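Side-chain contacts in Endonuclease/exonuclease/phosphatase (Beutenbergia cavernae DSM 12333, PDB 4RUW), which is of unknown function but combines a zinc-bearing domain of the endonuclease/exonuclease/phosphatase family, DNase I-like in fold, with an immunoglobulin-like domain: residues A[239-244]-A[250-255]; A[266-271]-A[366-371]; A[290-295]-A[399-404]. All coordinates share one frame; numbering follows the deposited sequence. Where two conformers were deposited one is given.

Contact 1 of 3, residues A[239-244]-A[250-255]; sequences WTTDVP and QNNLMQ
Gln-250, the N-cap residue of helix 251-260, meets the loop 239-244 through its backbone, its C lying 3.6 Å from Asp-242 OD1; its side-chain amide turns the other way, to Lys-214 and Glu-211 of helix 207-222. Next comes Asn-251, whose CB points toward the loop. With CG beside the backbone N (chi1 -63°), ND2 of Asn-251 reaches Thr-241 O in a nearly straight bond of 3.0 Å. The acceptor lies in the amide plane of Asn-251, yet the donor stands above the carbonyl plane of Thr-241. ND2 also donates to a water that accepts from Trp-239 N, so two bonds fix the rotation of this buried amide. Val-243 CG2 touches ND2 while sitting over the centre of the Trp-239 ring.

Asn-252 makes a reciprocal pair with Asp-242. Its OD1 accepts from Asp-242 N at 2.9 Å, and its own N donates to Asp-242 OD1 at 3.0 Å, coming from above the carboxylate plane. A water links Asp-242 OD1 to Leu-253 N. The negative charge of Asp-242, beside the N-terminal end of the helix, would probably be favoured by the helix dipole. Gln-255 CG lies 3.3 Å from Thr-240 O, and the bend at chi2 (-79°) then sends NE2 into a weak bond with Trp-239 O. The arrangement is a connecting loop folded back over the first turn of its helix, within the DNase I-like domain.

Contact 2 of 3, residues A[266-271]-A[366-371]; sequences TWRQVN and CKNRGQ
The guanidinium of Arg-268 is met at its edge by Asn-368 OD1, lying in its plane, while Cys-366 SG stands over one face. Cys-366 was modelled in two conformers, so the close approach of the sulfur is doubtful in detail. The flat amide of Asn-368 is turned 60° from the guanidinium plane, and the two side chains cross at about a right angle. The setting is an interdomain junction: Arg-268 belongs to the short helix 266-270 of the DNase I-like domain, and its partners lie at the end of strand 360-367 of the immunoglobulin-like domain and in the loop just after it.

Arg-268 spans the gap with a fully extended chain, CG being anti to the backbone N (chi1 -170°), which carries the guanidinium across to a backbone whose nearest CA, that of Cys-366, is 8.8 Å from the CA of Arg-268. There it grips one oxygen end-on with two nitrogens: Arg-268 NH1 lies 2.9 Å and Arg-268 NH2 2.8 Å from Asn-368 OD1. The two donors reach OD1 from the same face of the amide. NH1 stands well above the carbonyl plane, whereas NH2 is tilted from it by 25°. Both bonds are bent, as expected when two N-H groups converge on a single atom.

Trp-350 of strand 349-356 touches Arg-268, Cys-366 and Asn-368 in this buried contact. CB of Lys-367 points away from 266-271, and its NZ bonds Asp-374, Asp-375 and Gly-398 O. The carbonyl of the same residue stays behind at the guanidinium edge, with Lys-367 O 3.2 Å from Arg-268 NH2.

Contact 3 of 3, residues A[290-295]-A[399-404]; sequences HPDRRI and TSRDRC
Asp-292, at the end of the 3-10 segment 290-292, and Arg-401, inside a type I beta turn from Thr-399 to Asp-402, bring their CA atoms to 6.8 Å, the closest CA pair between the two segments. Beyond Asp-292 the chain makes an inverse gamma turn centred on Arg-293. The opposing turn is braced from within, Thr-399 OG1 accepting from Arg-401 N as an ST turn and Asp-402 OD2 from Thr-399 N.

Arg-401 extends from CG to NE and takes the Asp-292 carboxylate side-on. Arg-401 NE lies 2.8 Å from Asp-292 OD1, and Arg-401 NH2 2.8 Å from Asp-292 OD2, both bonds nearly straight and close to the guanidinium plane. The two flat groups are nevertheless twisted 44° apart: OD1 is met from above the carboxylate plane, OD2 on its syn side but 35° out of that plane. Pro-291 lies over one face of the guanidinium, its CB 3.7 Å from Arg-401 NE. OD1 also accepts from a water that donates to Ser-400 OG, and a second water bridges Arg-294 NH2 to Ser-400 O. NH2 of Arg-401 has a further partner in Ser-288 OG.

The buried carboxylate thus gains a two-point ionic bond plus a water, which would probably favour its charged form, and a direct salt bridge joins the DNase I-like and immunoglobulin-like domains.

All three contacts gather where the DNase I-like domain meets the immunoglobulin-like domain. The centres of contacts 2 and 3 are about 6 Å apart, with the centre of contact 1 about 12 Å from the former and 11 Å from the latter. Contact 1 closes first along the chain, wholly within the DNase I-like part; the segments of contacts 2 and 3 then alternate, each joining that part to the second domain. The disulfide Cys-366 to Cys-404 ties their two immunoglobulin-like segments together. Thr-241 and Gln-371 link contact 1 to contact 2, as do Thr-240 and Asn-368, so the loop 239-244 also takes part in the interface between the domains.

Contact 1 of 3, residues A[239-244]-A[250-255]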
# COMPACT_ATOMS: atom_id res chain seq x y z
N TRP A 239 0.68 -9.07 5.36
CA TRP A 239 1.26 -8.27 6.43
C TRP A 239 2.61 -7.75 5.96
O TRP A 239 3.12 -8.14 4.91
CB TRP A 239 1.53 -9.12 7.65
CG TRP A 239 0.37 -9.78 8.33
CD1 TRP A 239 -0.94 -9.82 7.93
CD2 TRP A 239 0.45 -10.50 9.56
NE1 TRP A 239 -1.68 -10.54 8.86
CE2 TRP A 239 -0.84 -10.96 9.86
CE3 TRP A 239 1.51 -10.80 10.43
CZ2 TRP A 239 -1.11 -11.72 11.00
CZ3 TRP A 239 1.25 -11.54 11.55
CH2 TRP A 239 -0.05 -12.00 11.83
N THR A 240 3.24 -6.89 6.76
CA THR A 240 4.59 -6.46 6.45
C THR A 240 5.65 -7.49 6.85
O THR A 240 6.77 -7.46 6.33
CB THR A 240 4.95 -5.12 7.09
OG1 THR A 240 4.78 -5.22 8.51
CG2 THR A 240 4.06 -4.01 6.55
N THR A 241 5.30 -8.41 7.75
CA THR A 241 6.24 -9.42 8.22
C THR A 241 5.61 -10.81 8.14
O THR A 241 4.39 -10.95 8.12
CB THR A 241 6.69 -9.17 9.68
OG1 THR A 241 5.55 -9.11 10.54
CG2 THR A 241 7.51 -7.89 9.79
N ASP A 242 6.46 -11.83 8.10
CA ASP A 242 5.99 -13.20 7.96
C ASP A 242 4.98 -13.55 9.06
O ASP A 242 5.20 -13.26 10.23
CB ASP A 242 7.17 -14.17 8.05
CG ASP A 242 8.14 -14.03 6.89
OD1 ASP A 242 7.80 -13.42 5.85
OD2 ASP A 242 9.26 -14.57 7.01
N VAL A 243 3.89 -14.19 8.67
CA VAL A 243 2.89 -14.64 9.63
C VAL A 243 3.47 -15.83 10.39
O VAL A 243 3.79 -16.84 9.79
CB VAL A 243 1.59 -15.04 8.92
CG1 VAL A 243 0.58 -15.60 9.91
CG2 VAL A 243 1.00 -13.85 8.17
N PRO A 244 3.62 -15.71 11.72
CA PRO A 244 4.33 -16.76 12.45
C PRO A 244 3.63 -18.11 12.45
O PRO A 244 4.28 -19.14 12.64
CB PRO A 244 4.44 -16.20 13.87
CG PRO A 244 3.39 -15.14 13.96
CD PRO A 244 3.27 -14.56 12.58
N GLN A 250 5.71 -15.36 3.12
CA GLN A 250 6.88 -14.69 2.54
C GLN A 250 6.68 -13.18 2.46
O GLN A 250 7.05 -12.53 1.48
CB GLN A 250 7.23 -15.31 1.19
CG GLN A 250 7.69 -16.75 1.36
CD GLN A 250 7.96 -17.44 0.06
OE1 GLN A 250 8.97 -17.17 -0.59
NE2 GLN A 250 7.07 -18.35 -0.34
N ASN A 251 6.12 -12.63 3.53
CA ASN A 251 5.87 -11.20 3.61
C ASN A 251 7.12 -10.35 3.69
O ASN A 251 7.21 -9.32 3.03
CB ASN A 251 4.94 -10.91 4.78
CG ASN A 251 3.58 -11.54 4.60
OD1 ASN A 251 3.14 -11.79 3.48
ND2 ASN A 251 2.90 -11.81 5.71
N ASN A 252 8.10 -10.75 4.50
CA ASN A 252 9.34 -9.97 4.55
C ASN A 252 9.98 -9.86 3.17
O ASN A 252 10.44 -8.78 2.77
CB ASN A 252 10.35 -10.55 5.54
CG ASN A 252 10.00 -10.22 6.97
OD1 ASN A 252 9.10 -10.83 7.56
ND2 ASN A 252 10.69 -9.23 7.54
N LEU A 253 10.01 -10.96 2.43
CA LEU A 253 10.55 -10.96 1.08
C LEU A 253 9.78 -9.97 0.18
O LEU A 253 10.38 -9.12 -0.47
CB LEU A 253 10.50 -12.37 0.51
CG LEU A 253 11.03 -12.55 -0.91
CD1 LEU A 253 12.51 -12.20 -0.99
CD2 LEU A 253 10.77 -13.97 -1.39
N MSE A 254 8.46 -10.07 0.17
CA MSE A 254 7.67 -9.19 -0.68
C MSE A 254 7.85 -7.72 -0.31
O MSE A 254 7.95 -6.86 -1.19
CB MSE A 254 6.20 -9.61 -0.65
CG MSE A 254 5.91 -10.84 -1.51
SE MSE A 254 4.03 -11.30 -1.70
CE MSE A 254 3.86 -12.50 -0.16
N GLN A 255 7.90 -7.43 0.98
CA GLN A 255 8.10 -6.04 1.40
C GLN A 255 9.48 -5.52 0.97
O GLN A 255 9.61 -4.34 0.63
CB GLN A 255 7.87 -5.87 2.90
CG GLN A 255 6.44 -6.20 3.32
CD GLN A 255 5.44 -5.08 3.05
OE1 GLN A 255 5.82 -3.92 2.86
NE2 GLN A 255 4.15 -5.42 3.06
O HOH W 1 0.06 -12.15 5.23
O HOH W 2 9.60 -13.50 3.71

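Contact 2 of 3, residues A[266-271]-A[366-371]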
# COMPACT_ATOMS: atom_id res chain seq x y z
N THR A 266 3.16 4.47 3.16
CA THR A 266 2.90 5.80 3.68
C THR A 266 2.41 5.79 5.13
O THR A 266 2.85 6.60 5.93
CB THR A 266 1.96 6.63 2.77
OG1 THR A 266 0.67 6.00 2.69
CG2 THR A 266 2.57 6.79 1.37
N TRP A 267 1.54 4.84 5.47
CA TRP A 267 1.06 4.74 6.84
C TRP A 267 2.22 4.67 7.82
O TRP A 267 2.25 5.36 8.84
CB TRP A 267 0.18 3.50 7.01
CG TRP A 267 -0.35 3.38 8.41
CD1 TRP A 267 0.26 2.76 9.48
CD2 TRP A 267 -1.58 3.92 8.91
NE1 TRP A 267 -0.53 2.88 10.60
CE2 TRP A 267 -1.65 3.59 10.28
CE3 TRP A 267 -2.62 4.64 8.33
CZ2 TRP A 267 -2.73 3.98 11.08
CZ3 TRP A 267 -3.70 5.01 9.12
CH2 TRP A 267 -3.74 4.68 10.47
N ARG A 268 3.18 3.80 7.51
CA ARG A 268 4.28 3.51 8.41
C ARG A 268 5.26 4.68 8.56
O ARG A 268 6.04 4.70 9.50
CB ARG A 268 4.97 2.27 7.85
CG ARG A 268 5.98 1.61 8.71
CD ARG A 268 6.46 0.36 8.00
NE ARG A 268 7.25 -0.45 8.90
CZ ARG A 268 7.53 -1.73 8.69
NH1 ARG A 268 7.12 -2.34 7.57
NH2 ARG A 268 8.26 -2.37 9.58
N GLN A 269 5.21 5.65 7.65
CA GLN A 269 6.05 6.83 7.78
C GLN A 269 5.55 7.75 8.89
O GLN A 269 6.35 8.41 9.55
CB GLN A 269 6.10 7.64 6.48
CG GLN A 269 6.46 6.87 5.22
CD GLN A 269 7.75 6.08 5.36
OE1 GLN A 269 8.82 6.65 5.55
NE2 GLN A 269 7.64 4.76 5.25
N VAL A 270 4.23 7.80 9.08
CA VAL A 270 3.63 8.80 9.96
C VAL A 270 2.91 8.23 11.17
O VAL A 270 2.64 8.97 12.11
CB VAL A 270 2.65 9.75 9.21
CG1 VAL A 270 3.41 10.71 8.30
CG2 VAL A 270 1.58 8.97 8.46
N ASN A 271 2.60 6.94 11.16
CA ASN A 271 1.80 6.31 12.22
C ASN A 271 2.44 4.99 12.63
O ASN A 271 3.20 4.40 11.87
CB ASN A 271 0.39 5.99 11.73
CG ASN A 271 -0.43 7.23 11.40
OD1 ASN A 271 -0.34 8.25 12.06
ND2 ASN A 271 -1.28 7.12 10.38
N CYS A 366 13.69 1.66 8.44
CA CYS A 366 12.66 0.77 8.92
C CYS A 366 13.21 -0.57 9.38
O CYS A 366 13.88 -1.26 8.62
CB CYS A 366 11.65 0.54 7.80
SG CYS A 366 10.51 -0.79 8.15
N LYS A 367 12.94 -0.90 10.64
CA LYS A 367 13.20 -2.24 11.15
C LYS A 367 11.95 -3.07 10.86
O LYS A 367 10.88 -2.81 11.42
CB LYS A 367 13.48 -2.22 12.65
CG LYS A 367 13.58 -3.63 13.25
CD LYS A 367 13.80 -3.60 14.75
CE LYS A 367 13.71 -5.00 15.34
NZ LYS A 367 13.87 -4.99 16.82
N ASN A 368 12.07 -4.05 9.98
CA ASN A 368 10.92 -4.85 9.59
C ASN A 368 11.03 -6.24 10.18
O ASN A 368 11.20 -7.24 9.48
CB ASN A 368 10.78 -4.91 8.07
CG ASN A 368 9.38 -5.26 7.64
OD1 ASN A 368 8.41 -4.81 8.26
ND2 ASN A 368 9.26 -6.08 6.61
N ARG A 369 10.93 -6.29 11.50
CA ARG A 369 11.25 -7.47 12.27
C ARG A 369 10.46 -7.40 13.56
O ARG A 369 10.39 -6.34 14.19
CB ARG A 369 12.75 -7.44 12.54
CG ARG A 369 13.37 -8.61 13.25
CD ARG A 369 14.88 -8.41 13.26
NE ARG A 369 15.57 -9.32 14.16
CZ ARG A 369 16.34 -10.33 13.76
NH1 ARG A 369 16.53 -10.56 12.47
NH2 ARG A 369 16.93 -11.11 14.67
N GLY A 370 9.83 -8.51 13.94
CA GLY A 370 9.09 -8.59 15.18
C GLY A 370 7.66 -8.11 15.04
O GLY A 370 7.34 -7.31 14.17
N GLN A 371 6.81 -8.61 15.93
CA GLN A 371 5.42 -8.19 15.99
C GLN A 371 5.12 -7.65 17.39
O GLN A 371 5.25 -6.46 17.63
CB GLN A 371 4.50 -9.34 15.56
CG GLN A 371 4.48 -9.50 14.03
CD GLN A 371 4.41 -10.95 13.55
OE1 GLN A 371 4.15 -11.87 14.31
NE2 GLN A 371 4.65 -11.13 12.25

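Contact 3 of 3, residues A[290-295]-A[399-404]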
# COMPACT_ATOMS: atom_id res chain seq x y z
N HIS A 290 -4.02 -9.23 16.10
CA HIS A 290 -4.83 -8.14 15.57
C HIS A 290 -4.07 -6.88 15.12
O HIS A 290 -4.36 -6.37 14.04
CB HIS A 290 -6.02 -7.88 16.47
CG HIS A 290 -6.90 -9.08 16.57
ND1 HIS A 290 -7.72 -9.46 15.53
CD2 HIS A 290 -6.98 -10.06 17.50
CE1 HIS A 290 -8.31 -10.60 15.85
NE2 HIS A 290 -7.88 -10.98 17.04
N PRO A 291 -3.08 -6.41 15.91
CA PRO A 291 -2.36 -5.21 15.46
C PRO A 291 -1.52 -5.45 14.21
O PRO A 291 -1.07 -4.48 13.59
CB PRO A 291 -1.47 -4.86 16.65
CG PRO A 291 -2.18 -5.46 17.83
CD PRO A 291 -2.74 -6.75 17.31
N ASP A 292 -1.32 -6.71 13.84
CA ASP A 292 -0.54 -7.05 12.65
C ASP A 292 -1.38 -7.09 11.38
O ASP A 292 -0.83 -7.10 10.27
CB ASP A 292 0.15 -8.40 12.84
CG ASP A 292 0.99 -8.45 14.09
OD1 ASP A 292 1.83 -7.54 14.28
OD2 ASP A 292 0.78 -9.37 14.91
N ARG A 293 -2.71 -7.10 11.53
CA ARG A 293 -3.62 -7.30 10.40
C ARG A 293 -3.90 -6.01 9.62
O ARG A 293 -5.05 -5.61 9.41
CB ARG A 293 -4.89 -8.01 10.85
CG ARG A 293 -4.63 -9.47 11.19
CD ARG A 293 -5.90 -10.21 11.53
NE ARG A 293 -5.64 -11.64 11.59
CZ ARG A 293 -6.50 -12.55 12.02
NH1 ARG A 293 -7.69 -12.16 12.46
NH2 ARG A 293 -6.16 -13.83 12.03
N ARG A 294 -2.81 -5.37 9.21
CA ARG A 294 -2.84 -4.22 8.32
C ARG A 294 -2.45 -4.74 6.95
O ARG A 294 -1.29 -5.10 6.73
CB ARG A 294 -1.84 -3.16 8.81
CG ARG A 294 -1.84 -1.88 7.98
CD ARG A 294 -0.96 -0.82 8.61
NE ARG A 294 0.47 -1.15 8.51
CZ ARG A 294 1.28 -0.69 7.56
NH1 ARG A 294 0.81 0.11 6.60
NH2 ARG A 294 2.56 -1.03 7.56
N ILE A 295 -3.43 -4.82 6.05
CA ILE A 295 -3.23 -5.48 4.76
C ILE A 295 -3.69 -4.61 3.59
O ILE A 295 -3.58 -5.04 2.43
CB ILE A 295 -3.91 -6.88 4.71
CG1 ILE A 295 -5.42 -6.76 4.93
CG2 ILE A 295 -3.27 -7.84 5.73
CD1 ILE A 295 -6.16 -8.07 4.70
N THR A 399 9.49 -2.81 16.76
CA THR A 399 9.05 -3.93 15.92
C THR A 399 8.31 -3.39 14.71
O THR A 399 8.14 -2.18 14.55
CB THR A 399 8.09 -4.89 16.66
OG1 THR A 399 6.80 -4.29 16.79
CG2 THR A 399 8.63 -5.29 18.04
N SER A 400 7.84 -4.29 13.85
CA SER A 400 7.05 -3.88 12.70
C SER A 400 5.75 -3.16 13.07
O SER A 400 5.14 -2.52 12.22
CB SER A 400 6.73 -5.09 11.82
OG SER A 400 5.81 -5.96 12.45
N ARG A 401 5.32 -3.26 14.32
CA ARG A 401 4.13 -2.54 14.76
C ARG A 401 4.37 -1.05 15.00
O ARG A 401 3.42 -0.29 15.19
CB ARG A 401 3.55 -3.18 16.02
CG ARG A 401 3.02 -4.58 15.79
CD ARG A 401 2.40 -5.13 17.05
NE ARG A 401 1.89 -6.48 16.85
CZ ARG A 401 1.35 -7.22 17.82
NH1 ARG A 401 1.26 -6.73 19.05
NH2 ARG A 401 0.91 -8.44 17.55
N ASP A 402 5.64 -0.64 14.99
CA ASP A 402 6.01 0.72 15.32
C ASP A 402 6.38 1.53 14.08
O ASP A 402 6.93 0.99 13.11
CB ASP A 402 7.19 0.73 16.30
CG ASP A 402 6.91 -0.07 17.55
OD1 ASP A 402 5.76 -0.03 18.04
OD2 ASP A 402 7.84 -0.75 18.03
N ARG A 403 6.09 2.82 14.15
CA ARG A 403 6.38 3.78 13.09
C ARG A 403 7.86 3.75 12.72
O ARG A 403 8.72 3.59 13.58
CB ARG A 403 5.99 5.16 13.62
CG ARG A 403 6.13 6.31 12.66
CD ARG A 403 5.63 7.57 13.32
NE ARG A 403 5.84 8.73 12.46
CZ ARG A 403 5.51 9.97 12.78
NH1 ARG A 403 4.94 10.23 13.95
NH2 ARG A 403 5.74 10.96 11.92
N CYS A 404 8.15 3.92 11.42
CA CYS A 404 9.51 4.07 10.89
C CYS A 404 10.17 5.35 11.40
O CYS A 404 9.50 6.25 11.91
CB CYS A 404 9.51 4.13 9.35
SG CYS A 404 9.21 2.60 8.42
O HOH W 3 3.01 -6.02 12.41
O HOH W 4 4.33 -2.84 9.60